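Local coordinates for insecticidal crystal protein Cry7Cal (Bacillus thuringiensis, PDB 5ZI1) that is an insecticidal toxin active against locusts, thought, like other three-domain Cry toxins, to bind receptors in the insect gut and to insert into its membranes, at residues H189-Y194 with D228-F233; K156-F161 with D173-E178; G534-S539 with I590-I595. One frame throughout, in Å; residues are numbered along the deposited sequence.

Interaction 1. Residues H189-Y194 with D228-F233; sequences HCVKWY and DLLPLF
The carbonyl oxygen of Cys190 accepts the backbone N-H of Tyr194 at 2.9 Å from O to N, an ordinary i to i+4 helix bond that steadies the turn from which Cys190 meets Leu230. With the backbone polar group spent inside its own helix, what the cysteine offers to 228-233 is its side chain. Leu230 answers with the forked end of its own. Its CD2 lies 3.9 Å from CB of Cys190 and 4.0 Å from SG, while CD1 sits 4.0 Å from the same CB, so both methyls of the fork face the cysteine CB. CD1 also reaches CG2 of Val191 at 3.9 Å, the valine and leucine side chains meeting at a slant. Val191 has CG1 anti to its backbone N (chi1 170°), which leaves CG2 as the branch that touches. A small, weakly polar cysteine suits the place where both leucine methyls come up to the helix, and the beta-branched valine offers a stiff shoulder beside it.

The leucine stands on a less regular support. Residues 228-231 have helical backbone angles without the full bonding, and Pro231 brings no N-H. The carbonyl O of Leu230 is taken three residues on by N of Phe233 at 3.3 Å, and CA of Leu230 stands 4.2 Å above the plane of the Phe233 ring, over its centre. Around this core, Cys190 also packs on Val226 of helix 208-227, Leu229 on helix 141-165, and Asp228 forms a salt bridge with Arg251. Between these two segments, then, contact in the N-terminal helical domain rests on dispersion and burial of apolar surface, with shape rather than directed bonds setting the fit.

Interaction 2. Residues K156-F161 with D173-E178; sequences KNAELF and DLFYNE
Ala158 meets Phe175 and, one residue on, Glu159 meets Tyr176, two pairs in successive steps along neighbouring helices that run roughly antiparallel. In the apolar pair the methyl of Ala158 comes obliquely against the phenyl group: its CB is 3.9 Å from CD2 of Phe175 and 4.0 Å from CB of the same residue. Alanine suits the place because its short side chain lets the helices approach, with CA of Ala158 and CA of Phe175 6.9 Å apart. The phenylalanine ring goes on to meet Phe117 edge-to-face, joining helix 107-127 to the same apolar patch.

The other pair is polar and less enclosed. Glu159 leaves its helix with CG anti to the backbone N, then bends sharply at chi2 (96°), which swings the carboxylate over to the tyrosine. Its OE1 lies 3.9 Å from CD1 of Tyr176, and the carboxylate and ring planes are turned 60° apart, a slanting approach rather than a stack. The strongest hold on the glutamate comes from Arg239, whose NE forms a salt bridge with OE2. Arg239 also bridges to Asp173 and makes a cation-pi contact with Tyr176. Glu159 OE1 and Asp173 OD1, 5.6 Å apart, are like charges that this shared arginine probably balances, and an aromatic ring beside them gives the guanidinium a further favourable surface.

Only a few residues link helix 141-165 to helix 169-202, so this is packing near the turn of an alpha-alpha hairpin, as belongs to the helical bundle that forms the N-terminal domain of three-domain Cry toxins.

Interaction 3. Residues G534-S539 with I590-I595; sequences GVMSFS and IYIDKI
Met536 and Ile592 make the tight part of this contact, reaching tip to tip across the space between two sheets: CE of Met536 stands 3.7 Å from CD1 of Ile592. The methionine runs out with CG anti to its backbone N (chi1 -162°) and turns only at its last torsion, which lets the flexible thioether chain lay its terminal methyl against the isoleucine. Packing slackens towards both ends. Ile590 CG2 is 4.5 Å from the same CE, and at the other end CE1 of the Phe538 ring meets CG2 of Ile595 at 4.2 Å, the two side chains slanting past each other.

The strand segments 534-538 and 590-595 lie 11.2 Å apart at their axes, with directions 32° from parallel, so long or broad side chains are needed to fill the gap. Val526 touches both Met536 and Ile592, while Val524 touches both Phe538 and Ile595. The solvent side is with Val535 and Tyr591, which are partly exposed; Ser537, on the same side of its strand as Val535, is buried and its OG hydrogen-bonds to Asp544.

Ile592 and Ile595 are three residues apart, yet both point inward. A classic beta bulge makes this possible, with Asp593 and Lys594 together facing Arg527, to which Asp593 also forms a salt bridge. The bulge turns Asp593 and Lys594 away from the space between the sheets, although both are buried. Between these two segments the contact is wholly apolar, so its hold rests on dispersion and burial.

Overall arrangement
Along the chain the order is interaction 2, interaction 1, interaction 3. The first two share helix 169-202 and the N-terminal helical domain: interaction 2 fastens the helix near its start to helix 141-165, and interaction 1, with its centre about 21 Å away, packs a later turn against the chain that follows helix 208-227. Interaction 3 belongs to the C-terminal beta-sandwich, joining its two sheets. Its centre is about 24 Å from that of interaction 1, although their nearest atoms approach to about 4 Å, so the sandwich lies close beside the helical bundle. The three contacts thus consolidate two domains separately, bundle and sandwich, consistent with the modular build of Cry toxins.

Interaction 1. Residues H189-Y194 with D228-F233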
loop_
_atom_site.group_PDB
_atom_site.type_symbol
_atom_site.label_atom_id
_atom_site.label_comp_id
_atom_site.label_asym_id
_atom_site.label_seq_id
_atom_site.Cartn_x
_atom_site.Cartn_y
_atom_site.Cartn_z
ATOM N N HIS A 189 -0.205 -12.994 -11.419
ATOM C CA HIS A 189 0.967 -12.571 -12.167
ATOM C C HIS A 189 1.740 -11.480 -11.417
ATOM O O HIS A 189 2.964 -11.561 -11.275
ATOM C CB HIS A 189 0.551 -12.094 -13.559
ATOM C CG HIS A 189 1.711 -11.730 -14.422
ATOM N ND1 HIS A 189 2.377 -12.656 -15.199
ATOM C CD2 HIS A 189 2.356 -10.551 -14.599
ATOM C CE1 HIS A 189 3.369 -12.056 -15.834
ATOM N NE2 HIS A 189 3.377 -10.779 -15.489
ATOM N N CYS A 190 1.036 -10.461 -10.902
ATOM C CA CYS A 190 1.735 -9.356 -10.228
ATOM C C CYS A 190 2.452 -9.832 -8.974
ATOM O O CYS A 190 3.578 -9.406 -8.696
ATOM C CB CYS A 190 0.771 -8.223 -9.875
ATOM S SG CYS A 190 0.046 -7.399 -11.310
ATOM N N VAL A 191 1.828 -10.720 -8.203
ATOM C CA VAL A 191 2.463 -11.168 -6.969
ATOM C C VAL A 191 3.693 -12.004 -7.278
ATOM O O VAL A 191 4.777 -11.750 -6.744
ATOM C CB VAL A 191 1.448 -11.915 -6.089
ATOM C CG1 VAL A 191 2.136 -12.595 -4.925
ATOM C CG2 VAL A 191 0.433 -10.919 -5.570
ATOM N N LYS A 192 3.555 -12.988 -8.175
ATOM C CA LYS A 192 4.667 -13.866 -8.537
ATOM C C LYS A 192 5.905 -13.076 -8.961
ATOM O O LYS A 192 7.009 -13.319 -8.468
ATOM C CB LYS A 192 4.220 -14.812 -9.653
ATOM C CG LYS A 192 5.329 -15.494 -10.442
ATOM C CD LYS A 192 4.705 -16.272 -11.619
ATOM C CE LYS A 192 5.662 -17.298 -12.228
ATOM N NZ LYS A 192 6.090 -18.302 -11.212
ATOM N N TRP A 193 5.741 -12.121 -9.873
ATOM C CA TRP A 193 6.898 -11.387 -10.357
ATOM C C TRP A 193 7.346 -10.278 -9.411
ATOM O O TRP A 193 8.523 -9.906 -9.450
ATOM C CB TRP A 193 6.613 -10.859 -11.763
ATOM C CG TRP A 193 6.693 -12.002 -12.731
ATOM C CD1 TRP A 193 5.669 -12.811 -13.131
ATOM C CD2 TRP A 193 7.874 -12.518 -13.351
ATOM N NE1 TRP A 193 6.132 -13.775 -13.979
ATOM C CE2 TRP A 193 7.483 -13.618 -14.136
ATOM C CE3 TRP A 193 9.227 -12.146 -13.329
ATOM C CZ2 TRP A 193 8.390 -14.353 -14.897
ATOM C CZ3 TRP A 193 10.125 -12.878 -14.087
ATOM C CH2 TRP A 193 9.701 -13.969 -14.856
ATOM N N TYR A 194 6.466 -9.774 -8.537
ATOM C CA TYR A 194 6.940 -8.942 -7.431
ATOM C C TYR A 194 7.905 -9.725 -6.555
ATOM O O TYR A 194 8.992 -9.242 -6.211
ATOM C CB TYR A 194 5.770 -8.429 -6.581
ATOM C CG TYR A 194 6.238 -7.701 -5.317
ATOM C CD1 TYR A 194 6.695 -6.400 -5.387
ATOM C CD2 TYR A 194 6.240 -8.332 -4.072
ATOM C CE1 TYR A 194 7.159 -5.728 -4.262
ATOM C CE2 TYR A 194 6.684 -7.668 -2.921
ATOM C CZ TYR A 194 7.152 -6.360 -3.032
ATOM O OH TYR A 194 7.606 -5.652 -1.935
ATOM N N ASP A 228 -0.231 -1.693 -4.716
ATOM C CA ASP A 228 -1.341 -0.852 -4.287
ATOM C C ASP A 228 -2.513 -0.911 -5.257
ATOM O O ASP A 228 -3.622 -0.517 -4.895
ATOM C CB ASP A 228 -0.865 0.601 -4.104
ATOM C CG ASP A 228 0.033 0.780 -2.873
ATOM O OD1 ASP A 228 0.067 -0.127 -2.006
ATOM O OD2 ASP A 228 0.702 1.841 -2.752
ATOM N N LEU A 229 -2.290 -1.376 -6.486
ATOM C CA LEU A 229 -3.391 -1.611 -7.417
ATOM C C LEU A 229 -4.225 -2.826 -7.029
ATOM O O LEU A 229 -5.431 -2.835 -7.274
ATOM C CB LEU A 229 -2.862 -1.825 -8.833
ATOM C CG LEU A 229 -2.348 -0.647 -9.654
ATOM C CD1 LEU A 229 -1.870 -1.201 -11.005
ATOM C CD2 LEU A 229 -3.417 0.427 -9.838
ATOM N N LEU A 230 -3.606 -3.859 -6.438
ATOM C CA LEU A 230 -4.230 -5.182 -6.322
ATOM C C LEU A 230 -5.435 -5.230 -5.384
ATOM O O LEU A 230 -6.368 -5.996 -5.649
ATOM C CB LEU A 230 -3.199 -6.230 -5.887
ATOM C CG LEU A 230 -2.000 -6.363 -6.835
ATOM C CD1 LEU A 230 -1.023 -7.422 -6.370
ATOM C CD2 LEU A 230 -2.450 -6.648 -8.258
ATOM N N PRO A 231 -5.488 -4.448 -4.298
ATOM C CA PRO A 231 -6.723 -4.445 -3.486
ATOM C C PRO A 231 -7.936 -3.926 -4.240
ATOM O O PRO A 231 -9.065 -4.269 -3.887
ATOM C CB PRO A 231 -6.373 -3.539 -2.301
ATOM C CG PRO A 231 -4.880 -3.516 -2.257
ATOM C CD PRO A 231 -4.412 -3.665 -3.658
ATOM N N LEU A 232 -7.746 -3.105 -5.267
ATOM C CA LEU A 232 -8.887 -2.587 -6.005
ATOM C C LEU A 232 -9.506 -3.627 -6.919
ATOM O O LEU A 232 -10.711 -3.553 -7.190
ATOM C CB LEU A 232 -8.466 -1.374 -6.824
ATOM C CG LEU A 232 -8.062 -0.190 -5.945
ATOM C CD1 LEU A 232 -7.268 0.838 -6.730
ATOM C CD2 LEU A 232 -9.306 0.426 -5.370
ATOM N N PHE A 233 -8.707 -4.576 -7.414
ATOM C CA PHE A 233 -9.185 -5.528 -8.415
ATOM C C PHE A 233 -10.500 -6.206 -8.035
ATOM O O PHE A 233 -11.446 -6.142 -8.836
ATOM C CB PHE A 233 -8.085 -6.562 -8.715
ATOM C CG PHE A 233 -6.917 -6.003 -9.523
ATOM C CD1 PHE A 233 -6.845 -4.656 -9.830
ATOM C CD2 PHE A 233 -5.910 -6.838 -9.975
ATOM C CE1 PHE A 233 -5.786 -4.155 -10.559
ATOM C CE2 PHE A 233 -4.863 -6.354 -10.717
ATOM C CZ PHE A 233 -4.789 -5.007 -11.004
#

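Interaction 2. Residues K156-F161 with D173-E178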
loop_
_atom_site.group_PDB
_atom_site.type_symbol
_atom_site.label_atom_id
_atom_site.label_comp_id
_atom_site.label_asym_id
_atom_site.label_seq_id
_atom_site.Cartn_x
_atom_site.Cartn_y
_atom_site.Cartn_z
ATOM N N LYS A 156 -15.995 -3.744 -15.694
ATOM C CA LYS A 156 -17.073 -3.294 -14.820
ATOM C C LYS A 156 -18.164 -2.580 -15.609
ATOM O O LYS A 156 -19.350 -2.695 -15.283
ATOM C CB LYS A 156 -16.515 -2.375 -13.728
ATOM C CG LYS A 156 -17.573 -1.793 -12.794
ATOM C CD LYS A 156 -16.943 -0.975 -11.661
ATOM C CE LYS A 156 -17.997 -0.213 -10.865
ATOM N NZ LYS A 156 -17.507 0.238 -9.535
ATOM N N ASN A 157 -17.785 -1.839 -16.654
ATOM C CA ASN A 157 -18.780 -1.080 -17.404
ATOM C C ASN A 157 -19.888 -1.985 -17.954
ATOM O O ASN A 157 -21.057 -1.585 -17.985
ATOM C CB ASN A 157 -18.102 -0.290 -18.526
ATOM C CG ASN A 157 -17.335 0.947 -18.014
ATOM O OD1 ASN A 157 -17.284 1.973 -18.687
ATOM N ND2 ASN A 157 -16.723 0.837 -16.839
ATOM N N ALA A 158 -19.556 -3.219 -18.364
ATOM C CA ALA A 158 -20.594 -4.107 -18.895
ATOM C C ALA A 158 -21.653 -4.400 -17.841
ATOM O O ALA A 158 -22.858 -4.396 -18.137
ATOM C CB ALA A 158 -19.991 -5.418 -19.419
ATOM N N GLU A 159 -21.233 -4.625 -16.591
ATOM C CA GLU A 159 -22.233 -4.871 -15.562
ATOM C C GLU A 159 -23.009 -3.612 -15.230
ATOM O O GLU A 159 -24.195 -3.691 -14.892
ATOM C CB GLU A 159 -21.600 -5.465 -14.294
ATOM C CG GLU A 159 -22.649 -5.639 -13.179
ATOM C CD GLU A 159 -23.193 -7.074 -13.157
ATOM O OE1 GLU A 159 -22.611 -7.939 -13.854
ATOM O OE2 GLU A 159 -24.237 -7.348 -12.507
ATOM N N LEU A 160 -22.370 -2.446 -15.337
ATOM C CA LEU A 160 -23.082 -1.221 -15.014
ATOM C C LEU A 160 -24.069 -0.841 -16.108
ATOM O O LEU A 160 -25.214 -0.468 -15.819
ATOM C CB LEU A 160 -22.102 -0.072 -14.785
ATOM C CG LEU A 160 -21.182 -0.124 -13.568
ATOM C CD1 LEU A 160 -20.107 0.932 -13.736
ATOM C CD2 LEU A 160 -21.966 0.097 -12.298
ATOM N N PHE A 161 -23.647 -0.914 -17.364
ATOM C CA PHE A 161 -24.412 -0.321 -18.443
ATOM C C PHE A 161 -24.856 -1.316 -19.513
ATOM O O PHE A 161 -25.660 -0.937 -20.377
ATOM C CB PHE A 161 -23.606 0.809 -19.109
ATOM C CG PHE A 161 -22.906 1.748 -18.128
ATOM C CD1 PHE A 161 -23.631 2.487 -17.195
ATOM C CD2 PHE A 161 -21.524 1.923 -18.179
ATOM C CE1 PHE A 161 -22.990 3.354 -16.319
ATOM C CE2 PHE A 161 -20.871 2.799 -17.306
ATOM C CZ PHE A 161 -21.600 3.510 -16.375
ATOM N N ASP A 173 -23.439 -11.806 -18.113
ATOM C CA ASP A 173 -22.900 -12.831 -17.220
ATOM C C ASP A 173 -21.554 -13.348 -17.699
ATOM O O ASP A 173 -20.717 -13.737 -16.875
ATOM C CB ASP A 173 -23.872 -14.003 -17.085
ATOM C CG ASP A 173 -25.091 -13.671 -16.228
ATOM O OD1 ASP A 173 -25.153 -12.574 -15.626
ATOM O OD2 ASP A 173 -25.984 -14.538 -16.128
ATOM N N LEU A 174 -21.337 -13.397 -19.014
ATOM C CA LEU A 174 -20.043 -13.834 -19.526
ATOM C C LEU A 174 -18.949 -12.852 -19.124
ATOM O O LEU A 174 -17.898 -13.247 -18.603
ATOM C CB LEU A 174 -20.104 -13.973 -21.041
ATOM C CG LEU A 174 -18.822 -14.493 -21.709
ATOM C CD1 LEU A 174 -18.603 -15.974 -21.403
ATOM C CD2 LEU A 174 -18.867 -14.249 -23.216
ATOM N N PHE A 175 -19.196 -11.557 -19.340
ATOM C CA PHE A 175 -18.211 -10.529 -18.993
ATOM C C PHE A 175 -17.903 -10.530 -17.501
ATOM O O PHE A 175 -16.734 -10.439 -17.100
ATOM C CB PHE A 175 -18.720 -9.169 -19.450
ATOM C CG PHE A 175 -18.593 -8.955 -20.933
ATOM C CD1 PHE A 175 -17.372 -9.116 -21.566
ATOM C CD2 PHE A 175 -19.689 -8.607 -21.690
ATOM C CE1 PHE A 175 -17.248 -8.916 -22.925
ATOM C CE2 PHE A 175 -19.577 -8.410 -23.057
ATOM C CZ PHE A 175 -18.355 -8.568 -23.676
ATOM N N TYR A 176 -18.936 -10.675 -16.667
ATOM C CA TYR A 176 -18.739 -10.842 -15.233
ATOM C C TYR A 176 -17.779 -11.985 -14.938
ATOM O O TYR A 176 -16.791 -11.806 -14.213
ATOM C CB TYR A 176 -20.087 -11.079 -14.534
ATOM C CG TYR A 176 -19.948 -11.179 -13.034
ATOM C CD1 TYR A 176 -19.736 -10.034 -12.266
ATOM C CD2 TYR A 176 -19.984 -12.410 -12.383
ATOM C CE1 TYR A 176 -19.579 -10.106 -10.889
ATOM C CE2 TYR A 176 -19.836 -12.501 -11.001
ATOM C CZ TYR A 176 -19.636 -11.335 -10.254
ATOM O OH TYR A 176 -19.488 -11.384 -8.876
ATOM N N ASN A 177 -18.033 -13.165 -15.515
ATOM C CA ASN A 177 -17.187 -14.319 -15.218
ATOM C C ASN A 177 -15.791 -14.156 -15.796
ATOM O O ASN A 177 -14.813 -14.594 -15.188
ATOM C CB ASN A 177 -17.823 -15.606 -15.743
ATOM C CG ASN A 177 -19.122 -15.938 -15.032
ATOM O OD1 ASN A 177 -19.286 -15.655 -13.844
ATOM N ND2 ASN A 177 -20.043 -16.555 -15.753
ATOM N N GLU A 178 -15.676 -13.575 -16.988
ATOM C CA GLU A 178 -14.353 -13.252 -17.499
ATOM C C GLU A 178 -13.610 -12.335 -16.530
ATOM O O GLU A 178 -12.440 -12.574 -16.214
ATOM C CB GLU A 178 -14.464 -12.606 -18.874
ATOM C CG GLU A 178 -14.887 -13.563 -19.956
ATOM C CD GLU A 178 -14.992 -12.870 -21.292
ATOM O OE1 GLU A 178 -15.416 -13.536 -22.274
ATOM O OE2 GLU A 178 -14.641 -11.657 -21.343
#

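Interaction 3. Residues G534-S539 with I590-I595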
loop_
_atom_site.group_PDB
_atom_site.type_symbol
_atom_site.label_atom_id
_atom_site.label_comp_id
_atom_site.label_asym_id
_atom_site.label_seq_id
_atom_site.Cartn_x
_atom_site.Cartn_y
_atom_site.Cartn_z
ATOM N N GLY A 534 -16.248 -23.878 9.729
ATOM C CA GLY A 534 -16.481 -23.435 11.090
ATOM C C GLY A 534 -17.548 -22.372 11.173
ATOM O O GLY A 534 -18.302 -22.151 10.221
ATOM N N VAL A 535 -17.581 -21.691 12.325
ATOM C CA VAL A 535 -18.627 -20.733 12.655
ATOM C C VAL A 535 -17.979 -19.453 13.168
ATOM O O VAL A 535 -17.099 -19.499 14.034
ATOM C CB VAL A 535 -19.611 -21.312 13.694
ATOM C CG1 VAL A 535 -20.584 -20.257 14.155
ATOM C CG2 VAL A 535 -20.365 -22.489 13.099
ATOM N N MET A 536 -18.417 -18.316 12.635
ATOM C CA MET A 536 -17.890 -17.004 12.971
ATOM C C MET A 536 -18.994 -16.156 13.600
ATOM O O MET A 536 -20.184 -16.426 13.428
ATOM C CB MET A 536 -17.319 -16.319 11.711
ATOM C CG MET A 536 -16.360 -15.156 11.966
ATOM S SD MET A 536 -15.714 -14.411 10.434
ATOM C CE MET A 536 -14.711 -15.769 9.802
ATOM N N SER A 537 -18.594 -15.113 14.326
ATOM C CA SER A 537 -19.549 -14.238 14.986
ATOM C C SER A 537 -18.943 -12.850 15.158
ATOM O O SER A 537 -17.721 -12.700 15.287
ATOM C CB SER A 537 -19.967 -14.791 16.350
ATOM O OG SER A 537 -20.793 -13.866 17.033
ATOM N N PHE A 538 -19.809 -11.835 15.181
ATOM C CA PHE A 538 -19.348 -10.459 15.263
ATOM C C PHE A 538 -20.285 -9.659 16.161
ATOM O O PHE A 538 -21.491 -9.918 16.211
ATOM C CB PHE A 538 -19.244 -9.826 13.867
ATOM C CG PHE A 538 -18.380 -8.601 13.825
ATOM C CD1 PHE A 538 -17.009 -8.709 13.643
ATOM C CD2 PHE A 538 -18.932 -7.342 13.978
ATOM C CE1 PHE A 538 -16.206 -7.584 13.612
ATOM C CE2 PHE A 538 -18.136 -6.214 13.946
ATOM C CZ PHE A 538 -16.774 -6.335 13.763
ATOM N N SER A 539 -19.712 -8.698 16.891
ATOM C CA SER A 539 -20.496 -7.897 17.820
ATOM C C SER A 539 -21.671 -7.258 17.103
ATOM O O SER A 539 -21.597 -6.933 15.917
ATOM C CB SER A 539 -19.641 -6.799 18.454
ATOM O OG SER A 539 -18.702 -7.349 19.359
ATOM N N ILE A 590 -7.726 -20.093 9.543
ATOM C CA ILE A 590 -8.612 -19.062 9.015
ATOM C C ILE A 590 -7.800 -17.789 8.835
ATOM O O ILE A 590 -7.019 -17.406 9.715
ATOM C CB ILE A 590 -9.816 -18.796 9.948
ATOM C CG1 ILE A 590 -10.665 -20.053 10.129
ATOM C CG2 ILE A 590 -10.673 -17.662 9.429
ATOM C CD1 ILE A 590 -10.521 -20.644 11.490
ATOM N N TYR A 591 -7.984 -17.133 7.696
ATOM C CA TYR A 591 -7.351 -15.856 7.422
ATOM C C TYR A 591 -8.435 -14.802 7.302
ATOM O O TYR A 591 -9.435 -15.019 6.613
ATOM C CB TYR A 591 -6.520 -15.912 6.140
ATOM C CG TYR A 591 -5.484 -16.998 6.142
ATOM C CD1 TYR A 591 -5.786 -18.271 5.655
ATOM C CD2 TYR A 591 -4.196 -16.757 6.628
ATOM C CE1 TYR A 591 -4.846 -19.273 5.657
ATOM C CE2 TYR A 591 -3.236 -17.755 6.622
ATOM C CZ TYR A 591 -3.563 -19.006 6.134
ATOM O OH TYR A 591 -2.612 -20.005 6.138
ATOM N N ILE A 592 -8.249 -13.680 7.987
ATOM C CA ILE A 592 -9.187 -12.569 7.950
ATOM C C ILE A 592 -8.474 -11.419 7.262
ATOM O O ILE A 592 -7.427 -10.959 7.731
ATOM C CB ILE A 592 -9.657 -12.157 9.354
ATOM C CG1 ILE A 592 -10.193 -13.356 10.141
ATOM C CG2 ILE A 592 -10.674 -11.009 9.270
ATOM C CD1 ILE A 592 -11.500 -13.929 9.621
ATOM N N ASP A 593 -9.030 -10.961 6.152
ATOM C CA ASP A 593 -8.436 -9.860 5.421
ATOM C C ASP A 593 -9.157 -8.566 5.795
ATOM O O ASP A 593 -8.666 -7.808 6.638
ATOM C CB ASP A 593 -8.486 -10.158 3.920
ATOM C CG ASP A 593 -8.113 -8.965 3.067
ATOM O OD1 ASP A 593 -7.323 -8.115 3.535
ATOM O OD2 ASP A 593 -8.628 -8.874 1.922
ATOM N N LYS A 594 -10.331 -8.319 5.217
ATOM C CA LYS A 594 -11.068 -7.088 5.444
ATOM C C LYS A 594 -12.386 -7.362 6.163
ATOM O O LYS A 594 -12.977 -8.455 6.063
ATOM C CB LYS A 594 -11.357 -6.366 4.123
ATOM C CG LYS A 594 -10.133 -6.127 3.252
ATOM C CD LYS A 594 -9.163 -5.091 3.876
ATOM C CE LYS A 594 -7.890 -4.937 3.017
ATOM N NZ LYS A 594 -8.200 -4.590 1.593
ATOM N N ILE A 595 -12.847 -6.343 6.885
ATOM C CA ILE A 595 -14.163 -6.341 7.508
ATOM C C ILE A 595 -14.981 -5.288 6.794
ATOM O O ILE A 595 -14.565 -4.124 6.720
ATOM C CB ILE A 595 -14.084 -6.042 9.003
ATOM C CG1 ILE A 595 -12.904 -6.798 9.601
ATOM C CG2 ILE A 595 -15.387 -6.427 9.662
ATOM C CD1 ILE A 595 -13.138 -8.274 9.611
#